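PDB 3ZTH: STU0660 from Streptococcus thermophilus, which is a large Csn2-type CRISPR-associated protein that probably binds DNA during CRISPR-mediated bacterial immunity and carries bound magnesium ions. Local coordinates for residues A[1-6]-A[61-67]; A[40-45]-A[69-75]; A[240-246]-A[293-299]. One frame throughout, in Å; residues are numbered along the deposited sequence.

How the interactions relate
From the N terminus, interaction 1 closes the first loop: residues 61-67 return to pair with the opening strand, adding an edge to the small antiparallel sheet. Interaction 2 starts inside that loop, at the end of helix 28-43, and closes beyond it at 69-75, so the two cross along the chain. They also join through a backbone hydrogen bond between V70 N and I62 O (2.8 Å), an example of crossed loops fastening a sheet, a helix end and the approach to strand 76-80. Interaction 3 follows in series; it ties the loop after strand 232-237 to the end of helix 286-296 and the residues after it, with D240 of the loop binding a magnesium ion.

Interaction 1. Residues A[1-6]-A[61-67]; sequences MKFFVQ and TILDEAR
F4 and L63 form an antiparallel hydrogen-bonded pair, F4 N lying 2.7 Å from L63 O and L63 N 3.1 Å from F4 O, while V5 and I62 make the adjoining non-hydrogen-bonded pair. Past the strand ends, Q6 N donates to T61 O. The Q6 side chain strengthens this end: T61 N reaches Q6 OE1 at 2.8 Å, approaching from above the amide carbonyl plane. At the other end, the type I turn from D64 to R67 brings the arginine back over F4. Its guanidinium lies on one face of the F4 ring, the planes 28° apart and R67 CZ 3.8 Å from the ring centroid, a stacked cation-pi pair that exemplifies an arginine covering an aromatic ring from an adjoining turn; a weak bond from R67 NH1 to E65 O helps to set its rotation. E65 crosses K2 at about a right angle, its CG 3.8 Å from K2 CB, whereas the ammonium of K2 goes on to a salt bridge with E14. Strand 2-5 is the middle strand of a three-stranded antiparallel sheet, between 13-16 and 62-63. R12 bonds both F4 O and T61 O, and V5 and I62 pack on helix 28-43 through I37 and F42.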
loop_
_atom_site.group_PDB
_atom_site.type_symbol
_atom_site.label_atom_id
_atom_site.label_comp_id
_atom_site.label_asym_id
_atom_site.label_seq_id
_atom_site.Cartn_x
_atom_site.Cartn_y
_atom_site.Cartn_z
HETATM N N MSE A 1 34.094 28.304 -10.049
HETATM C CA MSE A 1 34.608 26.980 -10.485
HETATM C C MSE A 1 34.005 26.565 -11.818
HETATM O O MSE A 1 33.416 27.378 -12.527
HETATM C CB MSE A 1 34.287 25.923 -9.439
HETATM C CG MSE A 1 32.817 25.613 -9.307
HETATM SE SE MSE A 1 32.549 24.175 -8.052
HETATM C CE MSE A 1 33.146 22.697 -9.158
ATOM N N LYS A 2 34.155 25.291 -12.153
ATOM C CA LYS A 2 33.632 24.783 -13.411
ATOM C C LYS A 2 32.937 23.435 -13.281
ATOM O O LYS A 2 33.320 22.605 -12.459
ATOM C CB LYS A 2 34.759 24.658 -14.438
ATOM C CG LYS A 2 35.260 25.980 -14.977
ATOM C CD LYS A 2 36.412 25.760 -15.943
ATOM C CE LYS A 2 36.943 27.075 -16.485
ATOM N NZ LYS A 2 35.909 27.784 -17.278
ATOM N N PHE A 3 31.890 23.250 -14.083
ATOM C CA PHE A 3 31.160 21.996 -14.124
ATOM C C PHE A 3 31.366 21.492 -15.544
ATOM O O PHE A 3 31.163 22.236 -16.508
ATOM C CB PHE A 3 29.645 22.179 -13.915
ATOM C CG PHE A 3 29.229 22.458 -12.488
ATOM C CD1 PHE A 3 30.099 22.251 -11.422
ATOM C CD2 PHE A 3 27.941 22.921 -12.216
ATOM C CE1 PHE A 3 29.688 22.500 -10.107
ATOM C CE2 PHE A 3 27.526 23.171 -10.911
ATOM C CZ PHE A 3 28.401 22.960 -9.851
ATOM N N PHE A 4 31.800 20.248 -15.683
ATOM C CA PHE A 4 31.956 19.669 -17.007
ATOM C C PHE A 4 30.890 18.582 -17.038
ATOM O O PHE A 4 31.096 17.467 -16.564
ATOM C CB PHE A 4 33.372 19.124 -17.185
ATOM C CG PHE A 4 34.381 20.193 -17.497
ATOM C CD1 PHE A 4 34.445 20.753 -18.772
ATOM C CD2 PHE A 4 35.232 20.683 -16.507
ATOM C CE1 PHE A 4 35.341 21.785 -19.059
ATOM C CE2 PHE A 4 36.130 21.718 -16.785
ATOM C CZ PHE A 4 36.185 22.270 -18.062
ATOM N N VAL A 5 29.729 18.950 -17.569
ATOM C CA VAL A 5 28.576 18.061 -17.617
ATOM C C VAL A 5 28.627 17.044 -18.728
ATOM O O VAL A 5 28.856 17.377 -19.896
ATOM C CB VAL A 5 27.266 18.874 -17.751
ATOM C CG1 VAL A 5 26.058 17.951 -17.628
ATOM C CG2 VAL A 5 27.227 19.958 -16.686
ATOM N N GLN A 6 28.380 15.796 -18.357
ATOM C CA GLN A 6 28.395 14.711 -19.308
ATOM C C GLN A 6 27.295 14.818 -20.357
ATOM O O GLN A 6 26.129 15.085 -20.050
ATOM C CB GLN A 6 28.271 13.386 -18.578
ATOM C CG GLN A 6 28.793 12.219 -19.385
ATOM C CD GLN A 6 28.921 10.973 -18.551
ATOM O OE1 GLN A 6 29.373 11.024 -17.398
ATOM N NE2 GLN A 6 28.532 9.835 -19.125
ATOM N N THR A 61 28.070 11.735 -15.064
ATOM C CA THR A 61 28.959 12.428 -14.150
ATOM C C THR A 61 29.171 13.912 -14.448
ATOM O O THR A 61 28.934 14.373 -15.567
ATOM C CB THR A 61 30.325 11.694 -14.142
ATOM O OG1 THR A 61 30.404 10.861 -12.981
ATOM C CG2 THR A 61 31.480 12.658 -14.173
ATOM N N ILE A 62 29.603 14.654 -13.431
ATOM C CA ILE A 62 29.907 16.081 -13.570
ATOM C C ILE A 62 31.298 16.304 -12.976
ATOM O O ILE A 62 31.515 16.062 -11.784
ATOM C CB ILE A 62 28.901 16.978 -12.808
ATOM C CG1 ILE A 62 27.495 16.805 -13.387
ATOM C CG2 ILE A 62 29.340 18.430 -12.893
ATOM C CD1 ILE A 62 26.490 17.828 -12.887
ATOM N N LEU A 63 32.236 16.764 -13.803
ATOM C CA LEU A 63 33.611 16.985 -13.354
ATOM C C LEU A 63 33.938 18.447 -13.107
ATOM O O LEU A 63 33.296 19.336 -13.667
ATOM C CB LEU A 63 34.594 16.433 -14.389
ATOM C CG LEU A 63 34.303 15.011 -14.877
ATOM C CD1 LEU A 63 35.283 14.643 -15.984
ATOM C CD2 LEU A 63 34.388 14.031 -13.707
ATOM N N ASP A 64 34.945 18.692 -12.271
ATOM C CA ASP A 64 35.377 20.059 -11.989
ATOM C C ASP A 64 36.572 20.394 -12.883
ATOM O O ASP A 64 36.907 19.638 -13.788
ATOM C CB ASP A 64 35.770 20.215 -10.519
ATOM C CG ASP A 64 36.862 19.245 -10.105
ATOM O OD1 ASP A 64 37.907 19.191 -10.791
ATOM O OD2 ASP A 64 36.675 18.538 -9.089
ATOM N N GLU A 65 37.208 21.532 -12.623
ATOM C CA GLU A 65 38.352 21.977 -13.410
ATOM C C GLU A 65 39.433 20.912 -13.478
ATOM O O GLU A 65 39.948 20.603 -14.553
ATOM C CB GLU A 65 38.955 23.246 -12.809
ATOM C CG GLU A 65 37.944 24.323 -12.432
ATOM C CD GLU A 65 37.380 24.157 -11.018
ATOM O OE1 GLU A 65 36.636 23.182 -10.764
ATOM O OE2 GLU A 65 37.689 25.014 -10.156
ATOM N N ALA A 66 39.779 20.358 -12.324
ATOM C CA ALA A 66 40.815 19.335 -12.251
ATOM C C ALA A 66 40.366 18.032 -12.894
ATOM O O ALA A 66 41.128 17.068 -12.960
ATOM C CB ALA A 66 41.201 19.093 -10.797
ATOM N N ARG A 67 39.130 18.010 -13.372
ATOM C CA ARG A 67 38.571 16.822 -13.996
ATOM C C ARG A 67 38.201 15.771 -12.963
ATOM O O ARG A 67 38.127 14.582 -13.263
ATOM C CB ARG A 67 39.547 16.239 -15.018
ATOM C CG ARG A 67 39.219 16.638 -16.445
ATOM C CD ARG A 67 39.155 18.144 -16.622
ATOM N NE ARG A 67 38.610 18.503 -17.927
ATOM C CZ ARG A 67 38.690 19.715 -18.462
ATOM N NH1 ARG A 67 39.296 20.699 -17.808
ATOM N NH2 ARG A 67 38.168 19.941 -19.658
#

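Interaction 2. Residues A[40-45]-A[69-75]; sequences WYFGGK and IVKRSSY
F42 and Y75 form the tight half of this contact, a T-shaped pair in which the edge of Y75 points at the face of F42, centroids 5.2 Å apart and planes at 87°. The opposite face of F42 is taken by CD2 of its neighbour Y41, while the carbonyl oxygens of K71 and R72 lie at its edge and V70 CG1 packs against F42 CZ. Y41, its CG anti to the backbone N (chi1 -162°), lays its ring against R72, whose CG sits over the ring centre at 3.6 Å in a CH-pi contact, and its hydroxyl donates to V70 O at 2.7 Å. L200 of strand 199-204 packs on F42 and Y75.

Towards the exposed G43 and G44 the packing gives way to a polar margin, although W40 meets W174, and K45 packs on E173, of the second subunit. Here R72, bent at chi3 (60°), turns its guanidinium along the helix end: NE donates to Y41 O at 2.7 Å and NH2 to K45 O at 3.0 Å, both nearly straight, in the guanidinium plane and on carbonyl lone pairs. A weaker bond joins NH2 to W40 O. One arginine thus binds two carbonyls firmly and a third weakly near the C-terminal end of helix 28-43, illustrating how a side chain can serve a helix end whose dipole probably favours its positive charge.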
loop_
_atom_site.group_PDB
_atom_site.type_symbol
_atom_site.label_atom_id
_atom_site.label_comp_id
_atom_site.label_asym_id
_atom_site.label_seq_id
_atom_site.Cartn_x
_atom_site.Cartn_y
_atom_site.Cartn_z
ATOM N N TRP A 40 18.910 16.242 -11.878
ATOM C CA TRP A 40 18.952 14.819 -11.556
ATOM C C TRP A 40 20.177 14.509 -10.719
ATOM O O TRP A 40 20.093 13.826 -9.706
ATOM C CB TRP A 40 18.980 13.985 -12.835
ATOM C CG TRP A 40 17.619 13.689 -13.400
ATOM C CD1 TRP A 40 16.431 14.275 -13.046
ATOM C CD2 TRP A 40 17.305 12.731 -14.422
ATOM N NE1 TRP A 40 15.400 13.740 -13.784
ATOM C CE2 TRP A 40 15.906 12.790 -14.635
ATOM C CE3 TRP A 40 18.069 11.829 -15.177
ATOM C CZ2 TRP A 40 15.255 11.976 -15.574
ATOM C CZ3 TRP A 40 17.421 11.018 -16.110
ATOM C CH2 TRP A 40 16.026 11.099 -16.297
ATOM N N TYR A 41 21.316 15.029 -11.155
ATOM C CA TYR A 41 22.578 14.817 -10.473
ATOM C C TYR A 41 22.545 15.309 -9.031
ATOM O O TYR A 41 22.833 14.555 -8.098
ATOM C CB TYR A 41 23.687 15.552 -11.217
ATOM C CG TYR A 41 25.084 15.078 -10.887
ATOM C CD1 TYR A 41 25.552 13.848 -11.359
ATOM C CD2 TYR A 41 25.960 15.882 -10.154
ATOM C CE1 TYR A 41 26.851 13.431 -11.119
ATOM C CE2 TYR A 41 27.268 15.476 -9.907
ATOM C CZ TYR A 41 27.708 14.249 -10.398
ATOM O OH TYR A 41 29.014 13.852 -10.198
ATOM N N PHE A 42 22.203 16.580 -8.853
ATOM C CA PHE A 42 22.172 17.174 -7.523
ATOM C C PHE A 42 20.847 17.019 -6.794
ATOM O O PHE A 42 20.775 17.248 -5.592
ATOM C CB PHE A 42 22.528 18.662 -7.606
ATOM C CG PHE A 42 23.939 18.926 -8.071
ATOM C CD1 PHE A 42 25.027 18.404 -7.373
ATOM C CD2 PHE A 42 24.181 19.700 -9.204
ATOM C CE1 PHE A 42 26.329 18.650 -7.793
ATOM C CE2 PHE A 42 25.480 19.951 -9.632
ATOM C CZ PHE A 42 26.558 19.425 -8.924
ATOM N N GLY A 43 19.807 16.619 -7.521
ATOM C CA GLY A 43 18.493 16.460 -6.925
ATOM C C GLY A 43 18.197 15.119 -6.279
ATOM O O GLY A 43 17.122 14.944 -5.702
ATOM N N GLY A 44 19.119 14.166 -6.378
ATOM C CA GLY A 44 18.893 12.873 -5.758
ATOM C C GLY A 44 18.103 11.877 -6.590
ATOM O O GLY A 44 17.496 10.941 -6.062
ATOM N N LYS A 45 18.110 12.072 -7.900
ATOM C CA LYS A 45 17.400 11.174 -8.794
ATOM C C LYS A 45 17.887 9.726 -8.676
ATOM O O LYS A 45 19.087 9.459 -8.678
ATOM C CB LYS A 45 17.580 11.651 -10.235
ATOM C CG LYS A 45 17.023 10.727 -11.290
ATOM C CD LYS A 45 15.512 10.774 -11.325
ATOM C CE LYS A 45 14.977 10.001 -12.528
ATOM N NZ LYS A 45 13.504 10.169 -12.691
ATOM N N ILE A 69 35.511 14.273 -9.954
ATOM C CA ILE A 69 34.072 14.150 -9.831
ATOM C C ILE A 69 33.497 15.054 -8.753
ATOM O O ILE A 69 33.992 15.094 -7.625
ATOM C CB ILE A 69 33.663 12.695 -9.542
ATOM C CG1 ILE A 69 33.920 11.842 -10.784
ATOM C CG2 ILE A 69 32.201 12.630 -9.159
ATOM C CD1 ILE A 69 33.544 10.377 -10.620
ATOM N N VAL A 70 32.456 15.792 -9.119
ATOM C CA VAL A 70 31.784 16.681 -8.185
ATOM C C VAL A 70 30.708 15.839 -7.521
ATOM O O VAL A 70 29.778 15.403 -8.177
ATOM C CB VAL A 70 31.122 17.856 -8.922
ATOM C CG1 VAL A 70 30.468 18.799 -7.919
ATOM C CG2 VAL A 70 32.156 18.589 -9.755
ATOM N N LYS A 71 30.844 15.596 -6.224
ATOM C CA LYS A 71 29.874 14.773 -5.503
ATOM C C LYS A 71 28.439 15.264 -5.639
ATOM O O LYS A 71 28.171 16.464 -5.593
ATOM C CB LYS A 71 30.237 14.695 -4.019
ATOM C CG LYS A 71 31.573 14.050 -3.742
ATOM C CD LYS A 71 31.790 13.910 -2.248
ATOM C CE LYS A 71 33.158 13.324 -1.938
ATOM N NZ LYS A 71 33.346 13.144 -0.467
ATOM N N ARG A 72 27.520 14.317 -5.799
ATOM C CA ARG A 72 26.105 14.631 -5.939
ATOM C C ARG A 72 25.564 15.208 -4.635
ATOM O O ARG A 72 24.567 15.933 -4.622
ATOM C CB ARG A 72 25.323 13.368 -6.318
ATOM C CG ARG A 72 25.743 12.757 -7.651
ATOM C CD ARG A 72 24.878 11.563 -8.022
ATOM N NE ARG A 72 23.469 11.929 -8.138
ATOM C CZ ARG A 72 22.482 11.065 -8.352
ATOM N NH1 ARG A 72 22.745 9.774 -8.477
ATOM N NH2 ARG A 72 21.227 11.491 -8.434
ATOM N N SER A 73 26.242 14.886 -3.542
ATOM C CA SER A 73 25.852 15.347 -2.215
ATOM C C SER A 73 26.496 16.694 -1.900
ATOM O O SER A 73 26.216 17.302 -0.870
ATOM C CB SER A 73 26.301 14.323 -1.172
ATOM O OG SER A 73 27.718 14.202 -1.171
ATOM N N SER A 74 27.358 17.154 -2.795
ATOM C CA SER A 74 28.070 18.408 -2.607
ATOM C C SER A 74 27.226 19.644 -2.263
ATOM O O SER A 74 27.723 20.565 -1.617
ATOM C CB SER A 74 28.917 18.696 -3.851
ATOM O OG SER A 74 29.730 19.836 -3.655
ATOM N N TYR A 75 25.962 19.675 -2.678
ATOM C CA TYR A 75 25.113 20.837 -2.400
ATOM C C TYR A 75 23.741 20.480 -1.864
ATOM O O TYR A 75 23.259 19.370 -2.060
ATOM C CB TYR A 75 24.840 21.650 -3.677
ATOM C CG TYR A 75 26.032 22.183 -4.428
ATOM C CD1 TYR A 75 26.632 23.388 -4.064
ATOM C CD2 TYR A 75 26.532 21.507 -5.535
ATOM C CE1 TYR A 75 27.696 23.904 -4.791
ATOM C CE2 TYR A 75 27.596 22.017 -6.269
ATOM C CZ TYR A 75 28.174 23.215 -5.891
ATOM O OH TYR A 75 29.239 23.711 -6.615
HETATM O O HOH W 1 21.883 13.990 -5.425
#

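Interaction 3. Residues A[240-246]-A[293-299]; sequences DQGYLKI and LETVTPY. With MG (magnesium ion), chain C.
D240 and Y299 set two flat groups almost upright to one another, carboxylate and ring planes 76° apart, with D240 OD2 placed obliquely to the ring and D240 CB 3.5 Å from Y299 OH. The ring of P298 packs on the D240 carbonyl, P298 CG 3.4 Å from D240 O, and L244 CD2 reaches the CD of the same proline. The third flat group, the carboxylate of E294, is approached on its anti side by I246 N, which donates to OE2 at 2.6 Å along a nearly straight line, 24° out of the carboxylate plane.

Apolar contacts accompany these polar links: I246 CD1 rests 3.6 Å from L293 CG, the two side chains crossing at about a right angle, and L244 CD2 abuts T297 CB. T297 is itself fixed, since its N and OG1 come to L293 O from opposite faces of that carbonyl. One water lies close to both D240 O and T295 O, and another to both D240 O and E294 O, linking the loop to the helix end.

D240 OD2 binds the magnesium ion at 2.4 Å, alongside three waters. The 3-10 segment 297-299 touches D240 and is bonded, through P298 O, to Q26, the other residue of the site, an example of a second shell that contacts both protein ligands of a metal in this P-loop-clan protein. At the far end, E294 OE2 accepts from I246 N and forms a salt bridge with R290, which also bonds I246 O, so the charged form of this glutamate is probably favoured.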
loop_
_atom_site.group_PDB
_atom_site.type_symbol
_atom_site.label_atom_id
_atom_site.label_comp_id
_atom_site.label_asym_id
_atom_site.label_seq_id
_atom_site.Cartn_x
_atom_site.Cartn_y
_atom_site.Cartn_z
ATOM N N ASP A 240 15.788 35.347 -23.699
ATOM C CA ASP A 240 16.645 36.038 -24.652
ATOM C C ASP A 240 16.675 37.561 -24.518
ATOM O O ASP A 240 17.655 38.199 -24.922
ATOM C CB ASP A 240 16.225 35.680 -26.076
ATOM C CG ASP A 240 16.510 34.236 -26.421
ATOM O OD1 ASP A 240 17.006 33.491 -25.549
ATOM O OD2 ASP A 240 16.233 33.851 -27.578
ATOM N N GLN A 241 15.626 38.159 -23.957
ATOM C CA GLN A 241 15.612 39.610 -23.863
ATOM C C GLN A 241 15.078 40.231 -22.578
ATOM O O GLN A 241 14.064 39.812 -22.041
ATOM C CB GLN A 241 14.849 40.177 -25.072
ATOM C CG GLN A 241 14.801 41.702 -25.142
ATOM C CD GLN A 241 13.637 42.308 -24.353
ATOM O OE1 GLN A 241 13.721 43.443 -23.863
ATOM N NE2 GLN A 241 12.539 41.557 -24.242
ATOM N N GLY A 242 15.792 41.237 -22.090
ATOM C CA GLY A 242 15.365 41.950 -20.898
ATOM C C GLY A 242 15.548 41.361 -19.509
ATOM O O GLY A 242 15.061 41.962 -18.550
ATOM N N TYR A 243 16.232 40.224 -19.374
ATOM C CA TYR A 243 16.431 39.622 -18.052
ATOM C C TYR A 243 17.881 39.341 -17.655
ATOM O O TYR A 243 18.226 39.368 -16.473
ATOM C CB TYR A 243 15.597 38.346 -17.927
ATOM C CG TYR A 243 14.118 38.651 -17.904
ATOM C CD1 TYR A 243 13.406 38.833 -19.090
ATOM C CD2 TYR A 243 13.455 38.853 -16.699
ATOM C CE1 TYR A 243 12.077 39.212 -19.071
ATOM C CE2 TYR A 243 12.126 39.234 -16.667
ATOM C CZ TYR A 243 11.440 39.413 -17.853
ATOM O OH TYR A 243 10.117 39.792 -17.825
ATOM N N LEU A 244 18.726 39.074 -18.643
ATOM C CA LEU A 244 20.134 38.812 -18.384
ATOM C C LEU A 244 20.782 40.059 -17.770
ATOM O O LEU A 244 20.652 41.155 -18.306
ATOM C CB LEU A 244 20.834 38.461 -19.695
ATOM C CG LEU A 244 22.328 38.163 -19.646
ATOM C CD1 LEU A 244 22.579 36.920 -18.789
ATOM C CD2 LEU A 244 22.846 37.972 -21.073
ATOM N N LYS A 245 21.469 39.892 -16.642
ATOM C CA LYS A 245 22.134 41.014 -15.974
ATOM C C LYS A 245 23.643 40.819 -16.057
ATOM O O LYS A 245 24.162 39.799 -15.605
ATOM C CB LYS A 245 21.730 41.089 -14.491
ATOM C CG LYS A 245 20.240 41.233 -14.235
ATOM C CD LYS A 245 19.685 42.510 -14.861
ATOM C CE LYS A 245 18.162 42.555 -14.766
ATOM N NZ LYS A 245 17.570 43.767 -15.419
ATOM N N ILE A 246 24.344 41.791 -16.626
ATOM C CA ILE A 246 25.795 41.710 -16.747
ATOM C C ILE A 246 26.511 42.821 -15.985
ATOM O O ILE A 246 26.177 43.995 -16.137
ATOM C CB ILE A 246 26.240 41.781 -18.232
ATOM C CG1 ILE A 246 25.780 40.525 -18.975
ATOM C CG2 ILE A 246 27.748 41.934 -18.328
ATOM C CD1 ILE A 246 26.171 40.498 -20.436
ATOM N N LEU A 293 25.927 44.666 -24.600
ATOM C CA LEU A 293 26.390 43.320 -24.285
ATOM C C LEU A 293 25.272 42.462 -23.670
ATOM O O LEU A 293 25.201 41.251 -23.896
ATOM C CB LEU A 293 27.584 43.406 -23.328
ATOM C CG LEU A 293 28.243 42.109 -22.847
ATOM C CD1 LEU A 293 28.896 41.345 -24.023
ATOM C CD2 LEU A 293 29.277 42.475 -21.794
ATOM N N GLU A 294 24.396 43.095 -22.896
ATOM C CA GLU A 294 23.280 42.393 -22.271
ATOM C C GLU A 294 22.226 42.011 -23.308
ATOM O O GLU A 294 21.562 40.987 -23.195
ATOM C CB GLU A 294 22.642 43.279 -21.213
ATOM C CG GLU A 294 22.723 42.721 -19.820
ATOM C CD GLU A 294 22.405 43.763 -18.759
ATOM O OE1 GLU A 294 21.438 44.538 -18.949
ATOM O OE2 GLU A 294 23.122 43.798 -17.736
ATOM N N THR A 295 22.083 42.852 -24.318
ATOM C CA THR A 295 21.121 42.634 -25.385
ATOM C C THR A 295 21.511 41.511 -26.340
ATOM O O THR A 295 20.703 40.650 -26.668
ATOM C CB THR A 295 20.967 43.910 -26.236
ATOM O OG1 THR A 295 20.410 44.955 -25.430
ATOM C CG2 THR A 295 20.084 43.646 -27.455
ATOM N N VAL A 296 22.765 41.537 -26.772
ATOM C CA VAL A 296 23.283 40.596 -27.753
ATOM C C VAL A 296 23.809 39.244 -27.293
ATOM O O VAL A 296 23.728 38.264 -28.042
ATOM C CB VAL A 296 24.395 41.275 -28.586
ATOM C CG1 VAL A 296 25.000 40.282 -29.537
ATOM C CG2 VAL A 296 23.830 42.445 -29.355
ATOM N N THR A 297 24.353 39.176 -26.085
ATOM C CA THR A 297 24.907 37.916 -25.600
ATOM C C THR A 297 24.077 36.659 -25.884
ATOM O O THR A 297 24.614 35.640 -26.309
ATOM C CB THR A 297 25.204 37.983 -24.101
ATOM O OG1 THR A 297 26.269 38.918 -23.877
ATOM C CG2 THR A 297 25.622 36.630 -23.587
ATOM N N PRO A 298 22.757 36.710 -25.649
ATOM C CA PRO A 298 21.935 35.523 -25.912
ATOM C C PRO A 298 21.991 35.039 -27.370
ATOM O O PRO A 298 21.678 33.880 -27.659
ATOM C CB PRO A 298 20.533 35.987 -25.513
ATOM C CG PRO A 298 20.815 36.985 -24.441
ATOM C CD PRO A 298 21.958 37.771 -25.013
ATOM N N TYR A 299 22.391 35.920 -28.282
ATOM C CA TYR A 299 22.453 35.559 -29.696
ATOM C C TYR A 299 23.846 35.269 -30.239
ATOM O O TYR A 299 24.005 35.070 -31.433
ATOM C CB TYR A 299 21.817 36.663 -30.541
ATOM C CG TYR A 299 20.370 36.887 -30.211
ATOM C CD1 TYR A 299 19.396 35.965 -30.599
ATOM C CD2 TYR A 299 19.972 37.994 -29.461
ATOM C CE1 TYR A 299 18.053 36.138 -30.242
ATOM C CE2 TYR A 299 18.635 38.179 -29.097
ATOM C CZ TYR A 299 17.684 37.249 -29.490
ATOM O OH TYR A 299 16.374 37.427 -29.119
HETATM MG MG MG C . 15.507 31.744 -28.533
HETATM O O HOH W 2 18.171 40.603 -26.197
HETATM O O HOH W 3 19.074 40.136 -23.124
HETATM O O HOH W 4 14.716 29.763 -29.633
HETATM O O HOH W 5 17.160 30.931 -26.882
HETATM O O HOH W 6 14.711 33.474 -30.086
#